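Prolyl oligopeptidase (PDB 1YR2) probably hydrolyses oligopeptides on the carboxyl side of proline, and less readily of alanine, as a serine peptidase of the S9A family. Local coordinates at residues Ala203-Ala215 / Asn219-Pro230. Sequence-based numbering, arbitrary orientation.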
ATOM      1  N   ALA A 203      32.417   7.461 -19.495  1.00 19.95           N
ATOM      2  CA  ALA A 203      33.396   7.885 -18.517  1.00 20.39           C
ATOM      3  C   ALA A 203      32.710   8.745 -17.470  1.00 20.26           C
ATOM      4  O   ALA A 203      33.129   8.746 -16.308  1.00 19.86           O
ATOM      5  CB  ALA A 203      34.522   8.685 -19.203  1.00 19.90           C
ATOM      6  N   ASP A 204      31.676   9.482 -17.897  1.00 19.51           N
ATOM      7  CA  ASP A 204      31.064  10.579 -17.096  1.00 20.35           C
ATOM      8  C   ASP A 204      30.513  10.042 -15.810  1.00 19.78           C
ATOM      9  O   ASP A 204      29.827   8.975 -15.798  1.00 19.99           O
ATOM     10  CB  ASP A 204      29.881  11.251 -17.808  1.00 20.34           C
ATOM     11  CG  ASP A 204      30.214  11.746 -19.209  1.00 23.71           C
ATOM     12  OD1 ASP A 204      30.726  10.937 -20.061  1.00 25.16           O
ATOM     13  OD2 ASP A 204      29.960  12.927 -19.543  1.00 21.23           O
ATOM     14  N   GLU A 205      30.831  10.748 -14.727  1.00 18.25           N
ATOM     15  CA  GLU A 205      30.232  10.475 -13.450  1.00 18.19           C
ATOM     16  C   GLU A 205      29.965  11.788 -12.779  1.00 16.82           C
ATOM     17  O   GLU A 205      30.807  12.729 -12.813  1.00 17.61           O
ATOM     18  CB  GLU A 205      31.098   9.605 -12.550  1.00 19.29           C
ATOM     19  CG  GLU A 205      31.498   8.237 -13.085  1.00 24.92           C
ATOM     20  CD  GLU A 205      32.089   7.367 -11.988  1.00 29.63           C
ATOM     21  OE1 GLU A 205      32.457   7.910 -10.924  1.00 34.02           O
ATOM     22  OE2 GLU A 205      32.169   6.143 -12.183  1.00 36.27           O
ATOM     23  N   LEU A 206      28.806  11.871 -12.139  1.00 14.44           N
ATOM     24  CA  LEU A 206      28.404  13.080 -11.452  1.00 13.24           C
ATOM     25  C   LEU A 206      28.382  12.741  -9.973  1.00 13.74           C
ATOM     26  O   LEU A 206      27.723  11.756  -9.554  1.00 12.97           O
ATOM     27  CB  LEU A 206      27.020  13.571 -11.915  1.00 12.67           C
ATOM     28  CG  LEU A 206      26.868  13.851 -13.425  1.00 12.34           C
ATOM     29  CD1 LEU A 206      25.462  14.218 -13.711  1.00 12.14           C
ATOM     30  CD2 LEU A 206      27.753  14.961 -13.923  1.00 13.48           C
ATOM     31  N   LYS A 207      29.103  13.551  -9.188  1.00 13.23           N
ATOM     32  CA  LYS A 207      29.181  13.395  -7.742  1.00 13.21           C
ATOM     33  C   LYS A 207      28.373  14.499  -7.057  1.00 12.03           C
ATOM     34  O   LYS A 207      27.997  15.505  -7.665  1.00 11.43           O
ATOM     35  CB  LYS A 207      30.665  13.402  -7.261  1.00 14.33           C
ATOM     36  CG  LYS A 207      31.517  12.234  -7.769  1.00 17.56           C
ATOM     37  CD  LYS A 207      30.935  10.912  -7.313  1.00 21.90           C
ATOM     38  CE  LYS A 207      31.886   9.712  -7.482  1.00 23.58           C
ATOM     39  NZ  LYS A 207      31.318   8.551  -6.714  1.00 22.09           N
ATOM     40  N   TRP A 208      28.050  14.227  -5.794  1.00 12.64           N
ATOM     41  CA  TRP A 208      27.318  15.116  -4.875  1.00 13.25           C
ATOM     42  C   TRP A 208      25.885  15.338  -5.269  1.00 12.62           C
ATOM     43  O   TRP A 208      25.266  16.350  -4.942  1.00 11.46           O
ATOM     44  CB  TRP A 208      28.055  16.432  -4.650  1.00 14.88           C
ATOM     45  CG  TRP A 208      29.484  16.183  -4.397  1.00 17.10           C
ATOM     46  CD1 TRP A 208      30.527  16.486  -5.231  1.00 20.61           C
ATOM     47  CD2 TRP A 208      30.043  15.493  -3.279  1.00 20.78           C
ATOM     48  NE1 TRP A 208      31.709  16.064  -4.673  1.00 20.80           N
ATOM     49  CE2 TRP A 208      31.447  15.451  -3.473  1.00 21.63           C
ATOM     50  CE3 TRP A 208      29.504  14.931  -2.107  1.00 22.85           C
ATOM     51  CZ2 TRP A 208      32.317  14.845  -2.556  1.00 25.43           C
ATOM     52  CZ3 TRP A 208      30.369  14.328  -1.183  1.00 27.50           C
ATOM     53  CH2 TRP A 208      31.764  14.295  -1.414  1.00 26.68           C
ATOM     54  N   VAL A 209      25.338  14.348  -5.959  1.00 11.88           N
ATOM     55  CA  VAL A 209      23.945  14.384  -6.369  1.00 11.51           C
ATOM     56  C   VAL A 209      23.180  13.879  -5.154  1.00 11.48           C
ATOM     57  O   VAL A 209      23.621  12.946  -4.473  1.00 12.41           O
ATOM     58  CB  VAL A 209      23.760  13.448  -7.538  1.00 10.07           C
ATOM     59  CG1 VAL A 209      22.312  13.289  -7.888  1.00 12.60           C
ATOM     60  CG2 VAL A 209      24.579  13.926  -8.740  1.00  9.24           C
ATOM     61  N   LYS A 210      22.069  14.508  -4.857  1.00 11.87           N
ATOM     62  CA  LYS A 210      21.273  14.080  -3.732  1.00 12.35           C
ATOM     63  C   LYS A 210      19.879  14.588  -3.853  1.00 12.58           C
ATOM     64  O   LYS A 210      19.665  15.744  -4.244  1.00 11.89           O
ATOM     65  CB  LYS A 210      21.906  14.527  -2.402  1.00 13.03           C
ATOM     66  CG  LYS A 210      21.036  14.201  -1.166  1.00 13.32           C
ATOM     67  CD  LYS A 210      21.716  14.408   0.192  1.00 18.47           C
ATOM     68  CE  LYS A 210      22.360  15.722   0.402  1.00 22.28           C
ATOM     69  NZ  LYS A 210      22.988  15.764   1.786  1.00 23.45           N
ATOM     70  N   PHE A 211      18.906  13.738  -3.526  1.00 12.93           N
ATOM     71  CA  PHE A 211      17.495  14.145  -3.640  1.00 13.12           C
ATOM     72  C   PHE A 211      17.171  14.773  -4.997  1.00 14.05           C
ATOM     73  O   PHE A 211      16.555  15.844  -5.067  1.00 12.02           O
ATOM     74  CB  PHE A 211      17.094  15.117  -2.497  1.00 14.49           C
ATOM     75  CG  PHE A 211      17.320  14.557  -1.122  1.00 15.32           C
ATOM     76  CD1 PHE A 211      17.034  13.232  -0.853  1.00 16.43           C
ATOM     77  CD2 PHE A 211      17.775  15.387  -0.093  1.00 19.83           C
ATOM     78  CE1 PHE A 211      17.294  12.710   0.429  1.00 20.38           C
ATOM     79  CE2 PHE A 211      18.010  14.897   1.165  1.00 21.64           C
ATOM     80  CZ  PHE A 211      17.777  13.532   1.420  1.00 21.52           C
ATOM     81  N   SER A 212      17.541  14.062  -6.061  1.00 14.21           N
ATOM     82  CA  SER A 212      17.488  14.552  -7.436  1.00 13.95           C
ATOM     83  C   SER A 212      16.617  13.715  -8.359  1.00 14.40           C
ATOM     84  O   SER A 212      16.470  12.511  -8.151  1.00 15.48           O
ATOM     85  CB  SER A 212      18.902  14.462  -7.949  1.00 14.27           C
ATOM     86  OG  SER A 212      19.064  15.037  -9.225  1.00 12.67           O
ATOM     87  N   GLY A 213      16.097  14.341  -9.386  1.00 14.90           N
ATOM     88  CA  GLY A 213      15.663  13.665 -10.588  1.00 14.96           C
ATOM     89  C   GLY A 213      16.789  13.370 -11.544  1.00 14.57           C
ATOM     90  O   GLY A 213      17.968  13.641 -11.275  1.00 14.10           O
ATOM     91  N   LEU A 214      16.425  12.782 -12.672  1.00 14.10           N
ATOM     92  CA  LEU A 214      17.330  12.608 -13.778  1.00 14.13           C
ATOM     93  C   LEU A 214      16.453  13.049 -14.920  1.00 15.05           C
ATOM     94  O   LEU A 214      15.373  12.478 -15.136  1.00 16.75           O
ATOM     95  CB  LEU A 214      17.698  11.144 -13.966  1.00 14.06           C
ATOM     96  CG  LEU A 214      18.451  10.461 -12.856  1.00 16.51           C
ATOM     97  CD1 LEU A 214      18.599   8.996 -13.183  1.00 17.24           C
ATOM     98  CD2 LEU A 214      19.790  11.126 -12.608  1.00 17.87           C
ATOM     99  N   ALA A 215      16.852  14.077 -15.630  1.00 13.60           N
ATOM    100  CA  ALA A 215      16.019  14.545 -16.740  1.00 12.83           C
ATOM    101  C   ALA A 215      16.881  14.922 -17.904  1.00 12.69           C
ATOM    102  O   ALA A 215      17.688  15.855 -17.818  1.00 12.41           O
ATOM    103  CB  ALA A 215      15.184  15.733 -16.334  1.00 13.79           C
ATOM    104  N   ASN A 219      19.428  14.641 -26.286  1.00 16.85           N
ATOM    105  CA  ASN A 219      20.166  13.372 -26.293  1.00 17.46           C
ATOM    106  C   ASN A 219      21.553  13.384 -25.696  1.00 17.53           C
ATOM    107  O   ASN A 219      22.149  12.323 -25.570  1.00 19.56           O
ATOM    108  CB  ASN A 219      20.203  12.819 -27.720  1.00 17.92           C
ATOM    109  CG  ASN A 219      18.795  12.760 -28.329  1.00 20.33           C
ATOM    110  OD1 ASN A 219      17.891  12.244 -27.706  1.00 24.51           O
ATOM    111  ND2 ASN A 219      18.625  13.291 -29.491  1.00 24.49           N
ATOM    112  N   ASP A 220      22.041  14.540 -25.269  1.00 17.50           N
ATOM    113  CA  ASP A 220      23.433  14.664 -24.826  1.00 17.96           C
ATOM    114  C   ASP A 220      23.643  15.616 -23.691  1.00 16.35           C
ATOM    115  O   ASP A 220      24.747  16.154 -23.545  1.00 16.20           O
ATOM    116  CB  ASP A 220      24.299  15.131 -25.995  1.00 19.10           C
ATOM    117  CG  ASP A 220      23.818  16.444 -26.564  1.00 23.42           C
ATOM    118  OD1 ASP A 220      22.954  17.110 -25.938  1.00 27.24           O
ATOM    119  OD2 ASP A 220      24.234  16.897 -27.644  1.00 33.32           O
ATOM    120  N   ALA A 221      22.595  15.850 -22.878  1.00 13.95           N
ATOM    121  CA  ALA A 221      22.756  16.644 -21.668  1.00 13.16           C
ATOM    122  C   ALA A 221      21.689  16.217 -20.671  1.00 11.80           C
ATOM    123  O   ALA A 221      20.592  15.812 -21.074  1.00 11.36           O
ATOM    124  CB  ALA A 221      22.641  18.141 -21.955  1.00 12.86           C
ATOM    125  N   LEU A 222      22.012  16.366 -19.396  1.00 11.52           N
ATOM    126  CA  LEU A 222      21.195  15.864 -18.293  1.00 10.62           C
ATOM    127  C   LEU A 222      21.094  16.922 -17.200  1.00 11.49           C
ATOM    128  O   LEU A 222      22.116  17.446 -16.759  1.00 10.17           O
ATOM    129  CB  LEU A 222      21.859  14.619 -17.700  1.00  9.86           C
ATOM    130  CG  LEU A 222      20.960  13.899 -16.686  1.00 11.34           C
ATOM    131  CD1 LEU A 222      19.979  12.964 -17.353  1.00 13.30           C
ATOM    132  CD2 LEU A 222      21.746  13.144 -15.664  1.00 14.27           C
ATOM    133  N   LEU A 223      19.869  17.257 -16.812  1.00 10.51           N
ATOM    134  CA  LEU A 223      19.609  18.089 -15.633  1.00 11.13           C
ATOM    135  C   LEU A 223      19.507  17.242 -14.371  1.00 11.78           C
ATOM    136  O   LEU A 223      18.879  16.175 -14.368  1.00 12.23           O
ATOM    137  CB  LEU A 223      18.271  18.827 -15.781  1.00 11.78           C
ATOM    138  CG  LEU A 223      18.195  19.899 -16.838  1.00 14.60           C
ATOM    139  CD1 LEU A 223      16.743  20.208 -17.182  1.00 19.09           C
ATOM    140  CD2 LEU A 223      18.875  21.154 -16.385  1.00 17.19           C
ATOM    141  N   TYR A 224      20.105  17.745 -13.302  1.00 10.72           N
ATOM    142  CA  TYR A 224      20.158  17.047 -12.038  1.00 10.39           C
ATOM    143  C   TYR A 224      20.284  18.071 -10.906  1.00  9.25           C
ATOM    144  O   TYR A 224      20.558  19.248 -11.128  1.00  9.16           O
ATOM    145  CB  TYR A 224      21.345  16.064 -12.019  1.00 10.31           C
ATOM    146  CG  TYR A 224      22.724  16.718 -12.008  1.00  8.98           C
ATOM    147  CD1 TYR A 224      23.324  17.181 -13.193  1.00 10.31           C
ATOM    148  CD2 TYR A 224      23.433  16.870 -10.827  1.00  9.66           C
ATOM    149  CE1 TYR A 224      24.555  17.785 -13.166  1.00 10.23           C
ATOM    150  CE2 TYR A 224      24.661  17.511 -10.793  1.00 10.94           C
ATOM    151  CZ  TYR A 224      25.244  17.916 -11.984  1.00 11.12           C
ATOM    152  OH  TYR A 224      26.494  18.485 -11.943  1.00 12.86           O
ATOM    153  N   SER A 225      20.042  17.618  -9.693  1.00  9.15           N
ATOM    154  CA  SER A 225      20.199  18.457  -8.524  1.00  9.79           C
ATOM    155  C   SER A 225      21.317  17.934  -7.644  1.00  9.67           C
ATOM    156  O   SER A 225      21.545  16.728  -7.560  1.00 11.21           O
ATOM    157  CB  SER A 225      18.891  18.500  -7.734  1.00 11.11           C
ATOM    158  OG  SER A 225      17.827  18.976  -8.568  1.00 10.58           O
ATOM    159  N   ARG A 226      22.048  18.865  -7.037  1.00  9.81           N
ATOM    160  CA  ARG A 226      23.196  18.555  -6.220  1.00 11.36           C
ATOM    161  C   ARG A 226      23.355  19.589  -5.084  1.00 11.51           C
ATOM    162  O   ARG A 226      22.681  20.611  -5.069  1.00 12.29           O
ATOM    163  CB  ARG A 226      24.465  18.528  -7.043  1.00 10.96           C
ATOM    164  CG  ARG A 226      24.852  19.857  -7.711  1.00 13.89           C
ATOM    165  CD  ARG A 226      26.320  19.872  -8.208  1.00 16.30           C
ATOM    166  NE  ARG A 226      27.179  19.951  -7.038  1.00 18.36           N
ATOM    167  CZ  ARG A 226      28.511  19.829  -7.043  1.00 19.37           C
ATOM    168  NH1 ARG A 226      29.159  19.687  -8.194  1.00 18.92           N
ATOM    169  NH2 ARG A 226      29.176  19.884  -5.879  1.00 16.18           N
ATOM    170  N   PHE A 227      24.276  19.283  -4.185  1.00 12.70           N
ATOM    171  CA  PHE A 227      24.655  20.136  -3.068  1.00 14.30           C
ATOM    172  C   PHE A 227      26.151  20.405  -3.129  1.00 16.67           C
ATOM    173  O   PHE A 227      26.871  19.732  -3.834  1.00 16.45           O
ATOM    174  CB  PHE A 227      24.346  19.478  -1.727  1.00 14.37           C
ATOM    175  CG  PHE A 227      22.882  19.297  -1.473  1.00 13.60           C
ATOM    176  CD1 PHE A 227      22.174  18.245  -2.061  1.00 11.80           C
ATOM    177  CD2 PHE A 227      22.208  20.165  -0.638  1.00 14.00           C
ATOM    178  CE1 PHE A 227      20.782  18.072  -1.832  1.00 16.13           C
ATOM    179  CE2 PHE A 227      20.856  20.009  -0.422  1.00 14.98           C
ATOM    180  CZ  PHE A 227      20.137  18.937  -1.039  1.00 15.70           C
ATOM    181  N   ALA A 228      26.610  21.395  -2.374  1.00 19.58           N
ATOM    182  CA  ALA A 228      28.045  21.709  -2.316  1.00 21.96           C
ATOM    183  C   ALA A 228      28.834  20.503  -1.836  1.00 24.67           C
ATOM    184  O   ALA A 228      28.370  19.745  -0.999  1.00 23.89           O
ATOM    185  CB  ALA A 228      28.313  22.890  -1.394  1.00 21.23           C
ATOM    186  N   GLU A 229      30.036  20.335  -2.381  1.00 29.19           N
ATOM    187  CA  GLU A 229      30.939  19.314  -1.886  1.00 32.92           C
ATOM    188  C   GLU A 229      31.328  19.814  -0.464  1.00 35.35           C
ATOM    189  O   GLU A 229      31.918  20.910  -0.324  1.00 35.92           O
ATOM    190  CB  GLU A 229      32.116  19.090  -2.879  1.00 33.41           C
ATOM    191  CG  GLU A 229      33.519  19.420  -2.395  1.00 37.35           C
ATOM    192  CD  GLU A 229      34.519  18.277  -2.566  1.00 42.05           C
ATOM    193  OE1 GLU A 229      34.619  17.393  -1.676  1.00 44.69           O
ATOM    194  OE2 GLU A 229      35.228  18.273  -3.584  1.00 45.66           O
ATOM    195  N   PRO A 230      30.949  19.050   0.573  1.00 37.78           N
ATOM    196  CA  PRO A 230      31.138  19.465   1.972  1.00 38.93           C
ATOM    197  C   PRO A 230      32.599  19.368   2.431  1.00 39.73           C
ATOM    198  O   PRO A 230      33.427  18.942   1.609  1.00 40.31           O
ATOM    199  CB  PRO A 230      30.294  18.448   2.757  1.00 39.29           C
ATOM    200  CG  PRO A 230      30.257  17.218   1.906  1.00 38.47           C
ATOM    201  CD  PRO A 230      30.370  17.691   0.488  1.00 38.09           C
TER
HETATM  202  O   HOH W   1      16.325  17.279 -10.226  1.00 17.05           O
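Ala215 and Leu223 form an antiparallel hydrogen-bonded pair, the tighter bond running from Leu223 N to Ala215 O (2.8 Å). Farther along, Ser212 stands in for a backbone acceptor: with its OG swung opposite the main-chain N (chi1 -173°), it takes the Ser225 N-H almost straight at 2.8 Å and donates to a lone pair of Gly213 O. A water links Gly213 N to Ser225 OG, which also bonds His271 O. A hydrogen bond of 3.2 Å runs from Phe227 N to Trp208 O.

Three aromatic faces carry side chains from across the contact. Glu229 CB sits over the five-membered ring of Trp208, 3.7 Å from its centroid, and Pro230 CD over the six-membered ring on the same face. Were Trp208 an alanine, Glu229 and Pro230 would probably lose the surface they rest on, and that loop would be freer to move. Lys210 CE lies above the Phe227 ring, 3.5 Å from Phe227 CD1; its ammonium adds a cation-pi contact and bonds Asn240. Leu206 CD1 makes a CH-pi contact over one face of the Tyr224 ring, whose hydroxyl reaches Asp257.

Arg226 clasps Phe227 O side-on through NE and NH2, fixing its guanidinium beside Trp208.

The contact illustrates how propeller blades are joined: strand 204-210 ends the sheet begun by 163-170, while 215-216 and 221-226 open the next, continued by 244-249.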